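Long-range contacts in putative acetyltransferase Ta0821 (Thermoplasma acidophilum DSM 1728, PDB 3C26), which probably transfers an acyl group, most likely acetyl, to an acceptor that remains unidentified, as a member of the GNAT acetyltransferase family: residues 85-90 / 118-123; 141-146 / 259-264; 170-175 / 242-247. All coordinates share one frame; numbering follows the deposited sequence.

Contact 1: residues 85-90 / 118-123; sequences VMLGGL and ERLRSA. With NO3 (nitrate ion), chain C; NO3 (nitrate ion), chain D.
The side chains of Met86 (selenomethionine) and Arg121 cross at about a right angle, SE 3.7 Å from Arg121 CB. With CG anti to the backbone N (chi1 -168°) and a bend at chi2, Met86 reaches on with its terminal CE to the methyl of Ala123. Arg121 runs away from strand 85-90 in an extended chain, where Glu263 and Asp82 hold its guanidinium by salt bridges. On the other face, under helix 101-113, Leu120 CD2 meets Val85 CB at 4.0 Å and its CD1 approaches Leu87 CD1. Three parallel-strand hydrogen bonds join the backbones, the shortest from Leu87 N to Arg121 O (2.8 Å). Ser122 OG lies within reach of both Leu87 O (3.0 Å) and O2 of a nitrate (2.7 Å). Arg119 grips a second nitrate edge-on through NE (2.8 Å to O3) and NH2, with Glu118 N binding the third oxygen. A leucine in place of Arg119 would remove the NE and NH2 donors and probably leave the nitrate bonded to Glu118 N but without the charge that balances it. Apolar side chains and backbone bonds thus join the strands, while Arg119 and the NH of Glu118 hold an anion, here a nitrate probably from the crystallisation liquor.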
# COMPACT_ATOMS: atom_id res chain seq x y z
N VAL A 85 -22.71 -18.50 -1.17
CA VAL A 85 -22.22 -18.44 0.22
C VAL A 85 -20.98 -17.57 0.24
O VAL A 85 -20.01 -17.82 -0.45
CB VAL A 85 -21.92 -19.86 0.82
CG1 VAL A 85 -21.29 -19.76 2.21
CG2 VAL A 85 -23.19 -20.71 0.83
N MSE A 86 -21.02 -16.56 1.10
CA MSE A 86 -19.88 -15.68 1.31
C MSE A 86 -19.07 -16.24 2.43
O MSE A 86 -19.58 -16.62 3.47
CB MSE A 86 -20.31 -14.27 1.73
CG MSE A 86 -19.23 -13.28 1.69
SE MSE A 86 -18.80 -12.72 -0.10
CE MSE A 86 -17.49 -11.35 0.22
N LEU A 87 -17.78 -16.23 2.20
CA LEU A 87 -16.83 -16.70 3.18
C LEU A 87 -15.92 -15.57 3.55
O LEU A 87 -15.56 -14.72 2.70
CB LEU A 87 -15.98 -17.81 2.61
CG LEU A 87 -16.71 -19.03 2.06
CD1 LEU A 87 -15.70 -19.89 1.36
CD2 LEU A 87 -17.50 -19.81 3.19
N GLY A 88 -15.59 -15.58 4.83
CA GLY A 88 -14.57 -14.70 5.35
C GLY A 88 -14.27 -14.89 6.80
O GLY A 88 -14.56 -15.93 7.39
N GLY A 89 -13.63 -13.90 7.38
CA GLY A 89 -13.29 -13.99 8.77
C GLY A 89 -12.30 -15.12 9.02
O GLY A 89 -12.32 -15.75 10.06
N LEU A 90 -11.46 -15.41 8.03
CA LEU A 90 -10.38 -16.43 8.17
C LEU A 90 -9.26 -15.93 9.11
O LEU A 90 -8.49 -15.01 8.81
CB LEU A 90 -9.82 -16.90 6.79
CG LEU A 90 -9.14 -18.29 6.79
CD1 LEU A 90 -8.88 -18.78 5.34
CD2 LEU A 90 -7.81 -18.33 7.61
N GLU A 118 -24.05 -23.47 -5.25
CA GLU A 118 -23.32 -23.57 -6.52
C GLU A 118 -22.09 -22.66 -6.56
O GLU A 118 -21.18 -22.87 -7.36
CB GLU A 118 -24.22 -23.22 -7.69
CG GLU A 118 -25.14 -24.37 -8.13
CD GLU A 118 -24.36 -25.60 -8.62
OE1 GLU A 118 -23.26 -25.45 -9.22
OE2 GLU A 118 -24.86 -26.74 -8.42
N ARG A 119 -22.08 -21.67 -5.66
CA ARG A 119 -21.04 -20.62 -5.60
C ARG A 119 -20.60 -20.18 -4.22
O ARG A 119 -21.40 -19.95 -3.30
CB ARG A 119 -21.52 -19.34 -6.34
CG ARG A 119 -21.98 -19.55 -7.81
CD ARG A 119 -22.78 -18.35 -8.37
NE ARG A 119 -24.13 -18.30 -7.79
CZ ARG A 119 -25.04 -17.32 -7.96
NH1 ARG A 119 -24.78 -16.25 -8.72
NH2 ARG A 119 -26.22 -17.41 -7.36
N LEU A 120 -19.29 -19.99 -4.13
CA LEU A 120 -18.64 -19.44 -2.95
C LEU A 120 -17.96 -18.16 -3.40
O LEU A 120 -17.43 -18.08 -4.51
CB LEU A 120 -17.55 -20.37 -2.39
CG LEU A 120 -17.90 -21.82 -2.11
CD1 LEU A 120 -16.63 -22.62 -1.70
CD2 LEU A 120 -19.04 -21.95 -1.07
N ARG A 121 -18.01 -17.17 -2.53
CA ARG A 121 -17.33 -15.89 -2.74
C ARG A 121 -16.54 -15.51 -1.51
O ARG A 121 -16.85 -15.91 -0.39
CB ARG A 121 -18.32 -14.78 -3.10
CG ARG A 121 -19.11 -15.06 -4.33
CD ARG A 121 -19.91 -13.91 -4.78
NE ARG A 121 -20.70 -14.29 -5.95
CZ ARG A 121 -22.03 -14.24 -6.02
NH1 ARG A 121 -22.72 -13.71 -5.07
NH2 ARG A 121 -22.65 -14.65 -7.11
N SER A 122 -15.53 -14.67 -1.75
CA SER A 122 -14.67 -14.17 -0.69
C SER A 122 -13.98 -12.89 -1.14
O SER A 122 -13.63 -12.72 -2.32
CB SER A 122 -13.63 -15.23 -0.28
OG SER A 122 -13.05 -14.97 1.00
N ALA A 123 -13.72 -12.03 -0.15
CA ALA A 123 -13.05 -10.80 -0.38
C ALA A 123 -11.60 -10.89 0.10
O ALA A 123 -11.32 -11.29 1.25
CB ALA A 123 -13.81 -9.62 0.28
N NO3 C . -26.03 -20.58 -5.83
O1 NO3 C . -26.50 -21.77 -5.30
O2 NO3 C . -26.93 -19.64 -6.31
O3 NO3 C . -24.68 -20.30 -5.93
N NO3 D . -10.16 -15.47 2.30
O1 NO3 D . -10.94 -16.15 3.23
O2 NO3 D . -10.60 -14.24 1.80
O3 NO3 D . -8.93 -16.01 1.90
O HOH W 1 -14.79 -12.37 2.60

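Contact 2: residues 141-146 / 259-264; sequences HQVEEY and LTVWEY. With EDO (1,2-ethanediol), chain G; EDO (1,2-ethanediol), chain F.
Val261, His141 and Glu263 give up the most surface where strands 141-146 and 259-264 pair antiparallel. Val261 sits at the irregularity of the ladder: its O accepts a short, straight bond from Val143 N (2.6 Å, 170°) and a weak one from Glu144 N, while its own N donates to Glu144 O. Its CG1, anti to the backbone N (chi1 -174°), packs against Val143 CG2 at 3.8 Å. The other Val143 methyl, CG1, turns to Glu263 CB, 3.7 Å away, the two side chains crossing at about a right angle.

His141 and Glu263 exchange two backbone hydrogen bonds. The imidazole also folds back over its partner strand, with CG between the backbone N and the carbonyl carbon (chi1 44°), which sets one ring face above Glu263 O, 3.5 Å from the ring plane and over its centre. Glu263 extends fully from the sheet, its carboxylate directed to Arg121 on strand 119-125.

On the reverse face, Gln142 CB rides over the six-membered ring of Trp262, 4.0 Å from its centroid, in a CH-pi contact. Gln142 N lies above the rim of the same indole, but its hydrogen bond goes to O1 of an ethanediol. Helix 129-138 packs against this tryptophan as well.

Val143 and Glu144 both opposite Val261 make a classic beta bulge, which shifts the register by one residue. The C-terminal strand 258-265 lies between 119-125 and 141-153, consistent with the GNAT fold, whose last strand inserts between the fifth and sixth.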
# COMPACT_ATOMS: atom_id res chain seq x y z
N HIS A 141 -11.67 -17.63 -8.94
CA HIS A 141 -11.25 -16.62 -9.92
C HIS A 141 -11.80 -15.26 -9.54
O HIS A 141 -12.87 -15.15 -9.01
CB HIS A 141 -11.64 -17.00 -11.35
CG HIS A 141 -13.03 -17.54 -11.48
ND1 HIS A 141 -13.30 -18.90 -11.51
CD2 HIS A 141 -14.22 -16.91 -11.60
CE1 HIS A 141 -14.61 -19.07 -11.60
NE2 HIS A 141 -15.19 -17.88 -11.67
N GLN A 142 -10.98 -14.23 -9.72
CA GLN A 142 -11.41 -12.86 -9.41
C GLN A 142 -12.56 -12.39 -10.29
O GLN A 142 -12.49 -12.49 -11.51
CB GLN A 142 -10.27 -11.88 -9.59
CG GLN A 142 -10.57 -10.55 -8.92
CD GLN A 142 -9.37 -9.63 -8.89
OE1 GLN A 142 -8.29 -10.01 -8.46
NE2 GLN A 142 -9.57 -8.41 -9.33
N VAL A 143 -13.62 -11.86 -9.67
CA VAL A 143 -14.79 -11.42 -10.45
C VAL A 143 -15.04 -9.93 -10.33
O VAL A 143 -15.75 -9.32 -11.14
CB VAL A 143 -16.09 -12.22 -10.03
CG1 VAL A 143 -15.95 -13.72 -10.32
CG2 VAL A 143 -16.46 -12.00 -8.55
N GLU A 144 -14.50 -9.32 -9.29
CA GLU A 144 -14.67 -7.88 -9.12
C GLU A 144 -13.57 -7.26 -8.26
O GLU A 144 -12.83 -7.95 -7.55
CB GLU A 144 -16.10 -7.56 -8.60
CG GLU A 144 -16.56 -6.05 -8.59
CD GLU A 144 -16.40 -5.29 -9.90
OE1 GLU A 144 -15.29 -4.80 -10.23
OE2 GLU A 144 -17.40 -5.20 -10.63
N GLU A 145 -13.49 -5.93 -8.29
CA GLU A 145 -12.47 -5.25 -7.50
C GLU A 145 -12.93 -3.86 -7.09
O GLU A 145 -13.55 -3.15 -7.89
CB GLU A 145 -11.17 -5.23 -8.34
CG GLU A 145 -10.25 -4.12 -8.11
CD GLU A 145 -8.89 -4.38 -8.73
OE1 GLU A 145 -8.77 -4.51 -9.97
OE2 GLU A 145 -7.94 -4.45 -7.97
N TYR A 146 -12.65 -3.50 -5.83
CA TYR A 146 -13.02 -2.21 -5.22
C TYR A 146 -11.82 -1.45 -4.68
O TYR A 146 -11.44 -1.64 -3.51
CB TYR A 146 -14.04 -2.37 -4.06
CG TYR A 146 -15.42 -2.73 -4.50
CD1 TYR A 146 -15.68 -3.98 -5.08
CD2 TYR A 146 -16.48 -1.85 -4.36
CE1 TYR A 146 -16.96 -4.32 -5.52
CE2 TYR A 146 -17.77 -2.19 -4.79
CZ TYR A 146 -18.00 -3.42 -5.36
OH TYR A 146 -19.25 -3.75 -5.77
N LEU A 259 -9.91 -3.91 -2.60
CA LEU A 259 -10.62 -5.08 -2.08
C LEU A 259 -11.16 -5.88 -3.25
O LEU A 259 -12.07 -5.46 -3.96
CB LEU A 259 -11.76 -4.71 -1.12
CG LEU A 259 -12.33 -5.93 -0.38
CD1 LEU A 259 -11.27 -6.50 0.57
CD2 LEU A 259 -13.60 -5.57 0.37
N THR A 260 -10.61 -7.06 -3.43
CA THR A 260 -10.96 -7.90 -4.54
C THR A 260 -11.93 -8.97 -4.13
O THR A 260 -11.92 -9.41 -2.98
CB THR A 260 -9.68 -8.57 -5.16
OG1 THR A 260 -9.15 -9.56 -4.27
CG2 THR A 260 -8.59 -7.51 -5.48
N VAL A 261 -12.78 -9.34 -5.10
CA VAL A 261 -13.78 -10.41 -4.96
C VAL A 261 -13.48 -11.61 -5.86
O VAL A 261 -13.35 -11.52 -7.08
CB VAL A 261 -15.25 -9.88 -5.22
CG1 VAL A 261 -16.32 -10.97 -4.93
CG2 VAL A 261 -15.50 -8.64 -4.44
N TRP A 262 -13.36 -12.74 -5.18
CA TRP A 262 -13.13 -14.06 -5.77
C TRP A 262 -14.35 -14.98 -5.66
O TRP A 262 -15.09 -14.96 -4.67
CB TRP A 262 -11.90 -14.69 -5.13
CG TRP A 262 -10.64 -13.94 -5.46
CD1 TRP A 262 -10.30 -12.69 -5.01
CD2 TRP A 262 -9.58 -14.34 -6.35
NE1 TRP A 262 -9.09 -12.30 -5.54
CE2 TRP A 262 -8.63 -13.29 -6.37
CE3 TRP A 262 -9.33 -15.49 -7.12
CZ2 TRP A 262 -7.45 -13.36 -7.11
CZ3 TRP A 262 -8.17 -15.55 -7.88
CH2 TRP A 262 -7.24 -14.49 -7.87
N GLU A 263 -14.54 -15.77 -6.70
CA GLU A 263 -15.60 -16.74 -6.76
C GLU A 263 -15.14 -18.13 -7.23
O GLU A 263 -14.27 -18.31 -8.11
CB GLU A 263 -16.77 -16.19 -7.63
CG GLU A 263 -17.98 -17.08 -7.76
CD GLU A 263 -19.05 -16.43 -8.66
OE1 GLU A 263 -19.60 -15.40 -8.25
OE2 GLU A 263 -19.28 -16.91 -9.80
N TYR A 264 -15.72 -19.08 -6.52
CA TYR A 264 -15.56 -20.52 -6.70
C TYR A 264 -16.92 -21.11 -7.15
O TYR A 264 -17.99 -20.82 -6.58
CB TYR A 264 -15.14 -21.18 -5.41
CG TYR A 264 -14.98 -22.70 -5.49
CD1 TYR A 264 -16.10 -23.54 -5.48
CD2 TYR A 264 -13.71 -23.28 -5.62
CE1 TYR A 264 -15.94 -24.93 -5.56
CE2 TYR A 264 -13.56 -24.64 -5.71
CZ TYR A 264 -14.68 -25.47 -5.67
OH TYR A 264 -14.50 -26.84 -5.80
C1 EDO G . -8.76 -15.55 -11.99
O1 EDO G . -8.30 -14.40 -11.27
C2 EDO G . -7.60 -16.39 -12.49
O2 EDO G . -7.95 -17.80 -12.46
C1 EDO F . -6.26 -0.59 -8.48
O1 EDO F . -7.35 -1.50 -8.71
C2 EDO F . -5.71 -0.67 -7.05
O2 EDO F . -4.64 -1.61 -6.96

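Contact 3: residues 170-175 / 242-247; sequences GRWRCF and YVRKAL. With EDO (1,2-ethanediol), chain F.
Stacking dominates: the guanidinium of Arg244 lies flat on the indole of Trp172, the planes 3° apart and the centres separated by 3.9 Å, and the two side chains run past each other in opposite directions. Arg244 NE stands over the middle of the ring system, while NH1 comes above CE3 at 3.5 Å. The positive charge thus faces the pi cloud in a cation-pi contact. The aliphatic part joins in as well, since Arg244 CD sits 3.5 Å from the centroid of the six-membered ring, nearly on its normal, as a CH-pi partner. CG lies anti to the backbone N (chi1 -172°) and the chain bends at chi3 (-60°), a course that carries the arginine out to the tryptophan and lays its planar end along the ring.

Hydrogen bonding fixes the rotation of the guanidinium within that stack. Arg244 NH2 donates to Cys174 O at 2.6 Å, in the carbonyl plane and close to the guanidinium plane. Further grips come from Asn220 O on NE and from Glu144, by a salt bridge, and Tyr181 OH on NH1, so that all three nitrogens of this buried cation are engaged.

Apolar contact is slight by comparison: Ala246 CB approaches Trp172 CZ2 at 4.3 Å.

Arg244 occupies the N-cap position of helix 245-248, just after strand 237-243. From there its side chain touches Tyr146 of strand 141-153 and bonds to Asn220 of strand 214-221 on its way to the loop leading into strand 174-177, a short hairpin strand tied to its mate 180-183 by the Cys174-Cys183 disulfide.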
# COMPACT_ATOMS: atom_id res chain seq x y z
N GLY A 170 -29.81 2.01 -12.27
CA GLY A 170 -28.48 1.59 -12.70
C GLY A 170 -28.47 0.19 -13.28
O GLY A 170 -29.48 -0.54 -13.26
N ARG A 171 -27.27 -0.20 -13.68
CA ARG A 171 -27.03 -1.35 -14.52
C ARG A 171 -26.27 -2.47 -13.90
O ARG A 171 -26.01 -3.50 -14.55
CB ARG A 171 -26.25 -0.86 -15.76
CG ARG A 171 -27.08 -0.10 -16.79
CD ARG A 171 -27.56 -1.03 -17.90
NE ARG A 171 -28.46 -2.07 -17.39
CZ ARG A 171 -29.68 -1.84 -16.91
NH1 ARG A 171 -30.14 -0.61 -16.82
NH2 ARG A 171 -30.42 -2.83 -16.49
N TRP A 172 -25.88 -2.28 -12.65
CA TRP A 172 -25.22 -3.34 -11.91
C TRP A 172 -26.26 -4.17 -11.17
O TRP A 172 -27.31 -3.66 -10.78
CB TRP A 172 -24.25 -2.78 -10.90
CG TRP A 172 -23.16 -2.14 -11.58
CD1 TRP A 172 -23.04 -0.82 -11.88
CD2 TRP A 172 -22.07 -2.80 -12.17
NE1 TRP A 172 -21.90 -0.61 -12.58
CE2 TRP A 172 -21.28 -1.82 -12.76
CE3 TRP A 172 -21.65 -4.13 -12.21
CZ2 TRP A 172 -20.09 -2.13 -13.42
CZ3 TRP A 172 -20.46 -4.41 -12.83
CH2 TRP A 172 -19.72 -3.43 -13.45
N ARG A 173 -25.98 -5.47 -11.07
CA ARG A 173 -26.86 -6.41 -10.38
C ARG A 173 -26.18 -7.18 -9.30
O ARG A 173 -26.80 -8.00 -8.68
CB ARG A 173 -27.42 -7.44 -11.33
CG ARG A 173 -28.84 -7.29 -11.59
CD ARG A 173 -29.09 -6.03 -12.23
NE ARG A 173 -30.50 -5.70 -12.16
CZ ARG A 173 -30.96 -4.49 -12.41
NH1 ARG A 173 -30.11 -3.49 -12.73
NH2 ARG A 173 -32.26 -4.28 -12.32
N CYS A 174 -24.88 -7.00 -9.17
CA CYS A 174 -24.12 -7.59 -8.03
C CYS A 174 -23.52 -6.44 -7.33
O CYS A 174 -23.04 -5.51 -7.97
CB CYS A 174 -23.05 -8.58 -8.44
SG CYS A 174 -23.65 -9.91 -9.44
N PHE A 175 -23.59 -6.51 -6.01
CA PHE A 175 -23.20 -5.45 -5.10
C PHE A 175 -22.56 -5.94 -3.83
O PHE A 175 -22.81 -7.03 -3.39
CB PHE A 175 -24.45 -4.71 -4.56
CG PHE A 175 -25.55 -4.50 -5.55
CD1 PHE A 175 -26.52 -5.47 -5.73
CD2 PHE A 175 -25.66 -3.29 -6.22
CE1 PHE A 175 -27.53 -5.28 -6.61
CE2 PHE A 175 -26.69 -3.08 -7.12
CZ PHE A 175 -27.62 -4.08 -7.32
N TYR A 242 -14.85 2.23 -0.59
CA TYR A 242 -14.54 1.07 -1.40
C TYR A 242 -15.35 1.27 -2.65
O TYR A 242 -16.57 1.21 -2.63
CB TYR A 242 -14.92 -0.20 -0.68
CG TYR A 242 -14.17 -0.46 0.61
CD1 TYR A 242 -14.58 0.09 1.82
CD2 TYR A 242 -13.07 -1.28 0.62
CE1 TYR A 242 -13.92 -0.19 2.98
CE2 TYR A 242 -12.40 -1.57 1.78
CZ TYR A 242 -12.82 -1.02 2.96
OH TYR A 242 -12.09 -1.28 4.10
N VAL A 243 -14.66 1.57 -3.74
CA VAL A 243 -15.30 1.99 -4.99
C VAL A 243 -15.13 0.98 -6.10
O VAL A 243 -14.06 0.50 -6.33
CB VAL A 243 -14.78 3.38 -5.45
CG1 VAL A 243 -15.54 3.88 -6.67
CG2 VAL A 243 -14.92 4.40 -4.33
N ARG A 244 -16.24 0.63 -6.74
CA ARG A 244 -16.19 -0.37 -7.78
C ARG A 244 -15.21 0.08 -8.86
O ARG A 244 -15.22 1.22 -9.30
CB ARG A 244 -17.59 -0.68 -8.35
CG ARG A 244 -17.57 -1.90 -9.32
CD ARG A 244 -18.82 -2.00 -10.14
NE ARG A 244 -20.05 -2.15 -9.37
CZ ARG A 244 -20.58 -3.30 -8.97
NH1 ARG A 244 -19.99 -4.44 -9.19
NH2 ARG A 244 -21.71 -3.28 -8.31
N LYS A 245 -14.34 -0.84 -9.26
CA LYS A 245 -13.26 -0.55 -10.24
C LYS A 245 -13.66 0.34 -11.44
O LYS A 245 -12.97 1.34 -11.77
CB LYS A 245 -12.66 -1.88 -10.71
CG LYS A 245 -11.50 -1.75 -11.64
CD LYS A 245 -10.39 -1.00 -10.99
CE LYS A 245 -9.05 -1.32 -11.60
NZ LYS A 245 -7.96 -0.50 -10.98
N ALA A 246 -14.79 0.02 -12.04
CA ALA A 246 -15.21 0.69 -13.26
C ALA A 246 -15.46 2.14 -13.00
O ALA A 246 -15.30 2.96 -13.91
CB ALA A 246 -16.44 0.05 -13.89
N LEU A 247 -15.82 2.46 -11.76
CA LEU A 247 -16.06 3.86 -11.37
C LEU A 247 -14.78 4.56 -10.93
O LEU A 247 -14.63 5.79 -11.04
CB LEU A 247 -17.00 3.92 -10.17
CG LEU A 247 -18.40 3.33 -10.24
CD1 LEU A 247 -19.10 3.81 -9.03
CD2 LEU A 247 -19.11 3.82 -11.44
C1 EDO F . -6.26 -0.59 -8.48
O1 EDO F . -7.35 -1.50 -8.71
C2 EDO F . -5.71 -0.67 -7.05
O2 EDO F . -4.64 -1.61 -6.96

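From the N terminus, contact 1 closes first, pairing strands 85-92 and 119-125 around helix 101-113 as a beta-alpha-beta unit of the GNAT domain. Contact 2 opens after it, at 141-146, and closes only when the C-terminal strand returns, enclosing a loop of 112 residues. Contact 3 opens and closes within that loop, tying the 174-183 hairpin to the turn after strand 237-243. None of the three cross. Strand 258-265 lies between 119-125 and 141-153, and strand 141-153 neighbours 237-243, so contact 2 joins the other two: salt bridges link it to each of them, and a probable backbone hydrogen bond runs from Lys245 N to Glu145 O, whereas contacts 1 and 3 do not touch.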